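Ras GTPase-activating-like protein IQGAP2 (PDB 5CJP) probably binds GTP-loaded Rho-family small GTPases through an all-helical GAP-related domain that resembles those of Ras GTPase-activating proteins. Local coordinates at residues T70-E75 and A206-N211; T92-V97 and Y234-N239; L127-N132 and R181-K186. All blocks are in the same frame, centred on the assembly; numbering follows the deposited sequence.

Contact 1: residues T70-E75 and A206-N211; sequences TALEEE and AKVLKN
L72 brings one of its two end methyls, CD2, onto the side of the helix that carries V208 and L209. With CG anti to the backbone N (chi1 179°), the side chain extends toward helix 200-216, where CD2 ends 3.8 Å from L209 CB and equally close to L209 CA. The same methyl also lies 4.0 Å from V208 CG1, so a single branch of L72 serves both partners. V208 answers with the branch that stands anti to its backbone N (chi1 161°), pointing CG1 across the contact, whereas L209 offers the base of its side chain and passes L72 at a slant. Helices 58-79 and 200-216 are joined here as two rods of the all-helical GAP-related domain; they run nearly the same way, their local axes inclined by 25° and 9.9 Å apart at closest approach. That spacing suits branched aliphatic side chains filling the space between the helices. E73 borders this apolar strip: its aliphatic CG comes to 4.3 Å from V208 CG1, extending the cover on the valine by one methylene. Beyond the two segments, L72 also rests on I94 of helix 92-102, and L209 packs against I228 and L232 of helix 222-243. On helix 200-216, K207 forms a salt bridge with E316.

Contact 2: residues T92-V97 and Y234-N239; sequences TVIKMV and YYRYMN
R236 lays its guanidinium against I94 and K95 in helix 92-102. It lies in the YYRYMN sequence of helix 222-243, which appears to be the counterpart of the FLR motif of RasGAP domains. The CA of K95 lies over one face of the flat group, 4.1 Å from R236 NH2, with K95 CB at 4.2 Å from that nitrogen. I94 approaches obliquely through CG2, 3.9 Å from R236 CZ. A bend at chi2 (-70°) turns the arginine chain so that its end meets this helix. If an alanine stood here, the guanidinium would be absent, which would probably leave I94 CG2 and the backbone of K95 without their cover from helix 222-243. K95 bends at chi3, and its NZ, 5.6 Å from R236 NH2, makes a weak hydrogen bond to N90 OD1. Farther out, Y235 and N239 hydrogen-bond to the chain of another protein. R236 also packs on an apolar side chain of that protein, and bound GTP is about 10 Å from the R236 side chain, so the contact borders the partner-binding surface. R236 lies within a wider pi-type turn of the helix, in which N239 N bonds to Y234 O at 2.8 Å.

Contact 3: residues L127-N132 and R181-K186; sequences LIINTN and RRVTDK
V183 receives two side chains from a segment with no regular secondary structure, taking I129 on one of its methyls and L127 on the other. I129 and V183 meet tip to tip, with CD1 of the isoleucine 3.8 Å from CG2 of the valine. In the isoleucine, chi1 (-59°) sets CG1 anti to the carbonyl carbon, and the extended second torsion carries CD1 out to V183. L127 makes the looser approach: its CD2 lies 4.3 Å from V183 CG1. Because the chain is extended here, L127 and I129 both face helix 167-193, while the intervening I128 is exposed. The contact thus pins the connection between helices 111-123 and 133-139 of the GAP-related domain against the long helix 167-193. I121 of helix 111-123 touches both L127 and V183, and the side chain of N266 of helix 261-278 borders L127 and I129.

Polar bonds farther along the loop are likely to steer its path. N130 closes an Asx turn, its OD1 accepting the backbone N of N132 at 3.0 Å, on a lone pair in the carbonyl plane and with an N-H...O angle of 146°. That turn leads directly into the N-cap position of helix 133-139, which N132 occupies. N130 N is also bonded to S176 OG of helix 167-193, and T131 O accepts a bond from H289 NE2. Across the contact itself only methyl groups meet, so shape and burial hold the loop to V183, while the directional chemistry that probably sets its course comes from the neighbouring hydrogen bonds.

Overall arrangement
All three contacts belong to one helical GAP-related domain. Contacts 1 and 2 are neighbours, their centres 13 Å apart, and they touch where A71 CB meets V93 CG2 at 3.6 Å. Their later segments lie on the consecutive helices 200-216 and 222-243, and along the chain the two contacts interleave: 70-75, 92-97, 206-211, 234-239. Contact 3 is nested inside both of these closures, yet sits toward another part of the domain, with its centre 25 Å from that of contact 2 and 36 Å from that of contact 1. Helices 58-79 and 92-102 are thereby packed against helices 200-216 and 222-243, with contact 3 formed within the chain between them and contact 2 centred about 5 Å from the chain's centre.

Contact 1: residues T70-E75 and A206-N211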
loop_
_atom_site.group_PDB
_atom_site.type_symbol
_atom_site.label_atom_id
_atom_site.label_comp_id
_atom_site.label_asym_id
_atom_site.label_seq_id
_atom_site.Cartn_x
_atom_site.Cartn_y
_atom_site.Cartn_z
ATOM N N THR E 70 33.018 -9.012 -6.424
ATOM C CA THR E 70 34.073 -8.019 -6.491
ATOM C C THR E 70 34.211 -7.209 -5.206
ATOM O O THR E 70 35.319 -6.827 -4.832
ATOM C CB THR E 70 33.850 -7.064 -7.653
ATOM O OG1 THR E 70 32.889 -6.083 -7.268
ATOM C CG2 THR E 70 33.329 -7.819 -8.860
ATOM N N ALA E 71 33.095 -6.954 -4.533
ATOM C CA ALA E 71 33.127 -6.195 -3.287
ATOM C C ALA E 71 33.776 -7.028 -2.188
ATOM O O ALA E 71 34.532 -6.505 -1.371
ATOM C CB ALA E 71 31.702 -5.774 -2.868
ATOM N N LEU E 72 33.469 -8.321 -2.151
ATOM C CA LEU E 72 34.074 -9.179 -1.139
ATOM C C LEU E 72 35.575 -9.296 -1.405
ATOM O O LEU E 72 36.373 -9.253 -0.469
ATOM C CB LEU E 72 33.423 -10.572 -1.133
ATOM C CG LEU E 72 33.923 -11.651 -0.147
ATOM C CD1 LEU E 72 34.041 -11.122 1.280
ATOM C CD2 LEU E 72 32.966 -12.815 -0.205
ATOM N N GLU E 73 35.974 -9.433 -2.666
ATOM C CA GLU E 73 37.407 -9.531 -2.962
ATOM C C GLU E 73 38.050 -8.175 -2.719
ATOM O O GLU E 73 39.199 -8.083 -2.299
ATOM C CB GLU E 73 37.641 -9.977 -4.405
ATOM C CG GLU E 73 37.059 -11.342 -4.711
ATOM C CD GLU E 73 37.111 -11.676 -6.179
ATOM O OE1 GLU E 73 36.842 -10.780 -7.009
ATOM O OE2 GLU E 73 37.408 -12.842 -6.502
ATOM N N GLU E 74 37.292 -7.118 -2.979
ATOM C CA GLU E 74 37.776 -5.762 -2.768
ATOM C C GLU E 74 38.132 -5.656 -1.288
ATOM O O GLU E 74 39.213 -5.205 -0.918
ATOM C CB GLU E 74 36.676 -4.757 -3.106
ATOM C CG GLU E 74 37.146 -3.327 -3.218
ATOM C CD GLU E 74 37.820 -3.046 -4.542
ATOM O OE1 GLU E 74 38.919 -2.452 -4.532
ATOM O OE2 GLU E 74 37.248 -3.409 -5.592
ATOM N N GLU E 75 37.203 -6.094 -0.450
ATOM C CA GLU E 75 37.357 -6.066 1.000
ATOM C C GLU E 75 38.575 -6.852 1.478
ATOM O O GLU E 75 39.388 -6.355 2.266
ATOM C CB GLU E 75 36.101 -6.648 1.642
ATOM C CG GLU E 75 36.111 -6.744 3.160
ATOM C CD GLU E 75 35.870 -5.408 3.834
ATOM O OE1 GLU E 75 35.424 -4.483 3.132
ATOM O OE2 GLU E 75 36.108 -5.287 5.061
ATOM N N ALA E 206 30.085 -18.125 -0.525
ATOM C CA ALA E 206 30.909 -18.871 0.415
ATOM C C ALA E 206 32.102 -19.369 -0.389
ATOM O O ALA E 206 33.240 -19.345 0.079
ATOM C CB ALA E 206 30.138 -20.048 0.991
ATOM N N LYS E 207 31.840 -19.816 -1.613
ATOM C CA LYS E 207 32.905 -20.285 -2.492
ATOM C C LYS E 207 33.871 -19.142 -2.792
ATOM O O LYS E 207 35.072 -19.277 -2.610
ATOM C CB LYS E 207 32.321 -20.819 -3.794
ATOM C CG LYS E 207 33.368 -21.151 -4.835
ATOM C CD LYS E 207 32.707 -21.785 -6.034
ATOM C CE LYS E 207 33.618 -21.781 -7.224
ATOM N NZ LYS E 207 32.929 -22.438 -8.342
ATOM N N VAL E 208 33.340 -18.016 -3.257
ATOM C CA VAL E 208 34.165 -16.847 -3.543
ATOM C C VAL E 208 34.975 -16.476 -2.314
ATOM O O VAL E 208 36.176 -16.239 -2.398
ATOM C CB VAL E 208 33.315 -15.623 -3.893
ATOM C CG1 VAL E 208 34.148 -14.348 -3.717
ATOM C CG2 VAL E 208 32.799 -15.744 -5.315
ATOM N N LEU E 209 34.297 -16.405 -1.178
ATOM C CA LEU E 209 34.936 -16.061 0.074
ATOM C C LEU E 209 36.129 -16.971 0.348
ATOM O O LEU E 209 37.245 -16.493 0.543
ATOM C CB LEU E 209 33.918 -16.156 1.215
ATOM C CG LEU E 209 34.439 -16.117 2.651
ATOM C CD1 LEU E 209 35.344 -14.935 2.821
ATOM C CD2 LEU E 209 33.274 -16.050 3.628
ATOM N N LYS E 210 35.889 -18.276 0.370
ATOM C CA LYS E 210 36.950 -19.243 0.622
ATOM C C LYS E 210 38.113 -19.153 -0.365
ATOM O O LYS E 210 39.260 -19.030 0.040
ATOM C CB LYS E 210 36.368 -20.665 0.613
ATOM C CG LYS E 210 37.401 -21.782 0.621
ATOM C CD LYS E 210 36.882 -23.005 1.360
ATOM C CE LYS E 210 37.121 -24.291 0.592
ATOM N NZ LYS E 210 36.163 -24.415 -0.540
ATOM N N ASN E 211 37.813 -19.210 -1.657
ATOM C CA ASN E 211 38.851 -19.163 -2.677
ATOM C C ASN E 211 39.609 -17.856 -2.688
ATOM O O ASN E 211 40.695 -17.772 -3.248
ATOM C CB ASN E 211 38.256 -19.404 -4.065
ATOM C CG ASN E 211 37.525 -20.734 -4.160
ATOM O OD1 ASN E 211 37.740 -21.636 -3.342
ATOM N ND2 ASN E 211 36.664 -20.868 -5.167
#

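Contact 2: residues T92-V97 and Y234-N239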
loop_
_atom_site.group_PDB
_atom_site.type_symbol
_atom_site.label_atom_id
_atom_site.label_comp_id
_atom_site.label_asym_id
_atom_site.label_seq_id
_atom_site.Cartn_x
_atom_site.Cartn_y
_atom_site.Cartn_z
ATOM N N THR E 92 30.494 -5.040 5.413
ATOM C CA THR E 92 29.088 -4.813 5.123
ATOM C C THR E 92 28.569 -5.612 3.942
ATOM O O THR E 92 27.372 -5.861 3.839
ATOM C CB THR E 92 28.781 -3.292 5.002
ATOM O OG1 THR E 92 28.022 -3.031 3.821
ATOM C CG2 THR E 92 30.040 -2.496 5.009
ATOM N N VAL E 93 29.468 -6.059 3.076
ATOM C CA VAL E 93 29.052 -6.865 1.938
ATOM C C VAL E 93 28.529 -8.199 2.443
ATOM O O VAL E 93 27.617 -8.763 1.875
ATOM C CB VAL E 93 30.215 -7.193 0.987
ATOM C CG1 VAL E 93 29.690 -7.919 -0.243
ATOM C CG2 VAL E 93 30.931 -5.931 0.602
ATOM N N ILE E 94 29.135 -8.706 3.506
ATOM C CA ILE E 94 28.700 -9.975 4.060
ATOM C C ILE E 94 27.352 -9.803 4.752
ATOM O O ILE E 94 26.496 -10.687 4.716
ATOM C CB ILE E 94 29.751 -10.512 5.026
ATOM C CG1 ILE E 94 30.970 -10.982 4.215
ATOM C CG2 ILE E 94 29.178 -11.653 5.867
ATOM C CD1 ILE E 94 30.643 -12.077 3.307
ATOM N N LYS E 95 27.147 -8.643 5.355
ATOM C CA LYS E 95 25.895 -8.342 6.043
ATOM C C LYS E 95 24.759 -8.336 5.025
ATOM O O LYS E 95 23.664 -8.842 5.280
ATOM C CB LYS E 95 25.994 -6.967 6.711
ATOM C CG LYS E 95 24.969 -6.702 7.789
ATOM C CD LYS E 95 25.218 -5.357 8.435
ATOM C CE LYS E 95 26.655 -5.255 8.971
ATOM N NZ LYS E 95 27.099 -3.842 9.316
ATOM N N MET E 96 25.031 -7.776 3.856
ATOM C CA MET E 96 24.022 -7.692 2.814
ATOM C C MET E 96 23.812 -9.052 2.169
ATOM O O MET E 96 22.679 -9.447 1.861
ATOM C CB MET E 96 24.446 -6.667 1.769
ATOM C CG MET E 96 23.421 -6.448 0.675
ATOM S SD MET E 96 23.749 -4.894 -0.166
ATOM C CE MET E 96 23.700 -5.455 -1.750
ATOM N N VAL E 97 24.911 -9.772 1.971
ATOM C CA VAL E 97 24.836 -11.090 1.373
ATOM C C VAL E 97 23.951 -11.965 2.222
ATOM O O VAL E 97 23.122 -12.697 1.696
ATOM C CB VAL E 97 26.229 -11.745 1.262
ATOM C CG1 VAL E 97 26.088 -13.268 1.085
ATOM C CG2 VAL E 97 26.972 -11.143 0.085
ATOM N N TYR E 234 26.860 -20.665 9.017
ATOM C CA TYR E 234 26.255 -20.989 10.289
ATOM C C TYR E 234 26.024 -19.859 11.282
ATOM O O TYR E 234 24.885 -19.494 11.548
ATOM C CB TYR E 234 27.024 -22.117 11.000
ATOM C CG TYR E 234 26.206 -22.657 12.137
ATOM C CD1 TYR E 234 25.027 -23.347 11.888
ATOM C CD2 TYR E 234 26.483 -22.293 13.451
ATOM C CE1 TYR E 234 24.121 -23.643 12.917
ATOM C CE2 TYR E 234 25.584 -22.581 14.483
ATOM C CZ TYR E 234 24.405 -23.247 14.202
ATOM O OH TYR E 234 23.480 -23.455 15.195
ATOM N N TYR E 235 27.090 -19.320 11.855
ATOM C CA TYR E 235 26.942 -18.273 12.864
ATOM C C TYR E 235 26.210 -17.041 12.363
ATOM O O TYR E 235 25.449 -16.421 13.085
ATOM C CB TYR E 235 28.312 -17.848 13.403
ATOM C CG TYR E 235 28.229 -16.910 14.585
ATOM C CD1 TYR E 235 27.885 -17.383 15.846
ATOM C CD2 TYR E 235 28.457 -15.545 14.435
ATOM C CE1 TYR E 235 27.770 -16.534 16.925
ATOM C CE2 TYR E 235 28.347 -14.674 15.507
ATOM C CZ TYR E 235 28.002 -15.172 16.755
ATOM O OH TYR E 235 27.884 -14.315 17.833
ATOM N N ARG E 236 26.446 -16.691 11.110
ATOM C CA ARG E 236 25.837 -15.518 10.532
ATOM C C ARG E 236 24.483 -15.764 9.855
ATOM O O ARG E 236 23.517 -15.034 10.108
ATOM C CB ARG E 236 26.835 -14.886 9.554
ATOM C CG ARG E 236 27.424 -13.558 10.034
ATOM C CD ARG E 236 26.307 -12.506 9.976
ATOM N NE ARG E 236 26.731 -11.102 9.959
ATOM C CZ ARG E 236 27.859 -10.645 9.428
ATOM N NH1 ARG E 236 28.737 -11.468 8.870
ATOM N NH2 ARG E 236 28.082 -9.342 9.412
ATOM N N TYR E 237 24.391 -16.806 9.031
ATOM C CA TYR E 237 23.160 -17.084 8.302
ATOM C C TYR E 237 22.002 -17.749 9.037
ATOM O O TYR E 237 20.915 -17.186 9.116
ATOM C CB TYR E 237 23.487 -17.894 7.044
ATOM C CG TYR E 237 22.285 -18.241 6.189
ATOM C CD1 TYR E 237 21.405 -17.242 5.738
ATOM C CD2 TYR E 237 22.046 -19.567 5.797
ATOM C CE1 TYR E 237 20.322 -17.555 4.920
ATOM C CE2 TYR E 237 20.960 -19.894 4.972
ATOM C CZ TYR E 237 20.102 -18.884 4.538
ATOM O OH TYR E 237 19.022 -19.199 3.723
ATOM N N MET E 238 22.214 -18.941 9.578
ATOM C CA MET E 238 21.111 -19.635 10.238
ATOM C C MET E 238 21.046 -19.677 11.757
ATOM O O MET E 238 19.961 -19.795 12.311
ATOM C CB MET E 238 21.016 -21.053 9.705
ATOM C CG MET E 238 22.199 -21.923 10.017
ATOM S SD MET E 238 21.961 -23.437 9.098
ATOM C CE MET E 238 23.350 -23.334 7.883
ATOM N N ASN E 239 22.183 -19.579 12.440
ATOM C CA ASN E 239 22.162 -19.629 13.895
ATOM C C ASN E 239 21.214 -18.562 14.473
ATOM O O ASN E 239 20.539 -18.786 15.487
ATOM C CB ASN E 239 23.582 -19.474 14.447
ATOM C CG ASN E 239 23.726 -20.049 15.841
ATOM O OD1 ASN E 239 23.202 -21.123 16.140
ATOM N ND2 ASN E 239 24.450 -19.346 16.698
#

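Contact 3: residues L127-N132 and R181-K186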
loop_
_atom_site.group_PDB
_atom_site.type_symbol
_atom_site.label_atom_id
_atom_site.label_comp_id
_atom_site.label_asym_id
_atom_site.label_seq_id
_atom_site.Cartn_x
_atom_site.Cartn_y
_atom_site.Cartn_z
ATOM N N LEU E 127 10.013 -28.740 28.584
ATOM C CA LEU E 127 11.443 -28.615 28.347
ATOM C C LEU E 127 11.988 -27.349 28.985
ATOM O O LEU E 127 11.481 -26.250 28.754
ATOM C CB LEU E 127 11.721 -28.599 26.851
ATOM C CG LEU E 127 13.189 -28.499 26.439
ATOM C CD1 LEU E 127 13.993 -29.712 26.927
ATOM C CD2 LEU E 127 13.229 -28.395 24.949
ATOM N N ILE E 128 13.021 -27.519 29.803
ATOM C CA ILE E 128 13.658 -26.419 30.515
ATOM C C ILE E 128 15.135 -26.722 30.631
ATOM O O ILE E 128 15.606 -27.183 31.672
ATOM C CB ILE E 128 13.112 -26.279 31.937
ATOM C CG1 ILE E 128 11.618 -25.977 31.898
ATOM C CG2 ILE E 128 13.811 -25.167 32.667
ATOM C CD1 ILE E 128 11.007 -26.144 33.230
ATOM N N ILE E 129 15.869 -26.475 29.555
ATOM C CA ILE E 129 17.301 -26.705 29.557
ATOM C C ILE E 129 17.988 -25.511 30.231
ATOM O O ILE E 129 17.586 -24.353 30.042
ATOM C CB ILE E 129 17.837 -26.862 28.113
ATOM C CG1 ILE E 129 17.139 -28.030 27.425
ATOM C CG2 ILE E 129 19.337 -27.103 28.128
ATOM C CD1 ILE E 129 17.348 -28.063 25.930
ATOM N N ASN E 130 19.005 -25.795 31.037
ATOM C CA ASN E 130 19.762 -24.747 31.723
ATOM C C ASN E 130 21.131 -25.281 32.120
ATOM O O ASN E 130 21.278 -25.992 33.117
ATOM C CB ASN E 130 19.037 -24.259 32.973
ATOM C CG ASN E 130 19.510 -22.875 33.418
ATOM O OD1 ASN E 130 20.706 -22.607 33.516
ATOM N ND2 ASN E 130 18.561 -21.994 33.693
ATOM N N THR E 131 22.130 -24.925 31.328
ATOM C CA THR E 131 23.492 -25.374 31.555
ATOM C C THR E 131 24.246 -24.562 32.603
ATOM O O THR E 131 25.470 -24.649 32.696
ATOM C CB THR E 131 24.271 -25.330 30.235
ATOM O OG1 THR E 131 24.116 -24.039 29.627
ATOM C CG2 THR E 131 23.734 -26.379 29.288
ATOM N N ASN E 132 23.515 -23.783 33.395
ATOM C CA ASN E 132 24.143 -22.948 34.409
ATOM C C ASN E 132 23.843 -23.410 35.827
ATOM O O ASN E 132 22.764 -23.160 36.366
ATOM C CB ASN E 132 23.702 -21.490 34.235
ATOM C CG ASN E 132 24.459 -20.529 35.143
ATOM O OD1 ASN E 132 25.341 -20.932 35.903
ATOM N ND2 ASN E 132 24.115 -19.252 35.065
ATOM N N ARG E 181 21.265 -32.307 24.159
ATOM C CA ARG E 181 21.892 -33.112 23.121
ATOM C C ARG E 181 20.866 -33.719 22.179
ATOM O O ARG E 181 21.127 -33.911 20.994
ATOM C CB ARG E 181 22.724 -34.229 23.742
ATOM C CG ARG E 181 23.654 -34.909 22.748
ATOM C CD ARG E 181 23.530 -36.407 22.857
ATOM N NE ARG E 181 22.190 -36.847 22.468
ATOM C CZ ARG E 181 21.526 -37.834 23.058
ATOM N NH1 ARG E 181 22.067 -38.492 24.073
ATOM N NH2 ARG E 181 20.316 -38.170 22.627
ATOM N N ARG E 182 19.694 -34.013 22.719
ATOM C CA ARG E 182 18.608 -34.607 21.960
ATOM C C ARG E 182 17.962 -33.620 20.988
ATOM O O ARG E 182 17.728 -33.952 19.827
ATOM C CB ARG E 182 17.560 -35.123 22.929
ATOM C CG ARG E 182 17.080 -36.510 22.640
ATOM C CD ARG E 182 15.819 -36.757 23.421
ATOM N NE ARG E 182 14.782 -35.816 23.002
ATOM C CZ ARG E 182 14.274 -34.863 23.775
ATOM N NH1 ARG E 182 14.704 -34.705 25.026
ATOM N NH2 ARG E 182 13.324 -34.073 23.298
ATOM N N VAL E 183 17.646 -32.416 21.470
ATOM C CA VAL E 183 17.039 -31.401 20.611
ATOM C C VAL E 183 18.050 -30.890 19.604
ATOM O O VAL E 183 17.717 -30.625 18.461
ATOM C CB VAL E 183 16.511 -30.206 21.408
ATOM C CG1 VAL E 183 15.015 -30.296 21.517
ATOM C CG2 VAL E 183 17.106 -30.182 22.784
ATOM N N THR E 184 19.297 -30.771 20.034
ATOM C CA THR E 184 20.350 -30.294 19.160
ATOM C C THR E 184 20.535 -31.206 17.967
ATOM O O THR E 184 20.669 -30.734 16.838
ATOM C CB THR E 184 21.692 -30.201 19.901
ATOM O OG1 THR E 184 21.568 -29.285 20.988
ATOM C CG2 THR E 184 22.791 -29.726 18.974
ATOM N N ASP E 185 20.551 -32.514 18.215
ATOM C CA ASP E 185 20.749 -33.480 17.139
ATOM C C ASP E 185 19.620 -33.358 16.121
ATOM O O ASP E 185 19.841 -33.517 14.918
ATOM C CB ASP E 185 20.826 -34.915 17.684
ATOM C CG ASP E 185 21.635 -35.845 16.774
ATOM O OD1 ASP E 185 21.269 -37.030 16.654
ATOM O OD2 ASP E 185 22.650 -35.396 16.186
ATOM N N LYS E 186 18.408 -33.073 16.596
ATOM C CA LYS E 186 17.284 -32.895 15.689
ATOM C C LYS E 186 17.566 -31.691 14.787
ATOM O O LYS E 186 17.440 -31.785 13.570
ATOM C CB LYS E 186 15.984 -32.688 16.467
ATOM C CG LYS E 186 15.470 -33.957 17.136
ATOM C CD LYS E 186 14.040 -33.829 17.622
ATOM C CE LYS E 186 13.532 -35.188 18.100
ATOM N NZ LYS E 186 12.112 -35.172 18.576
#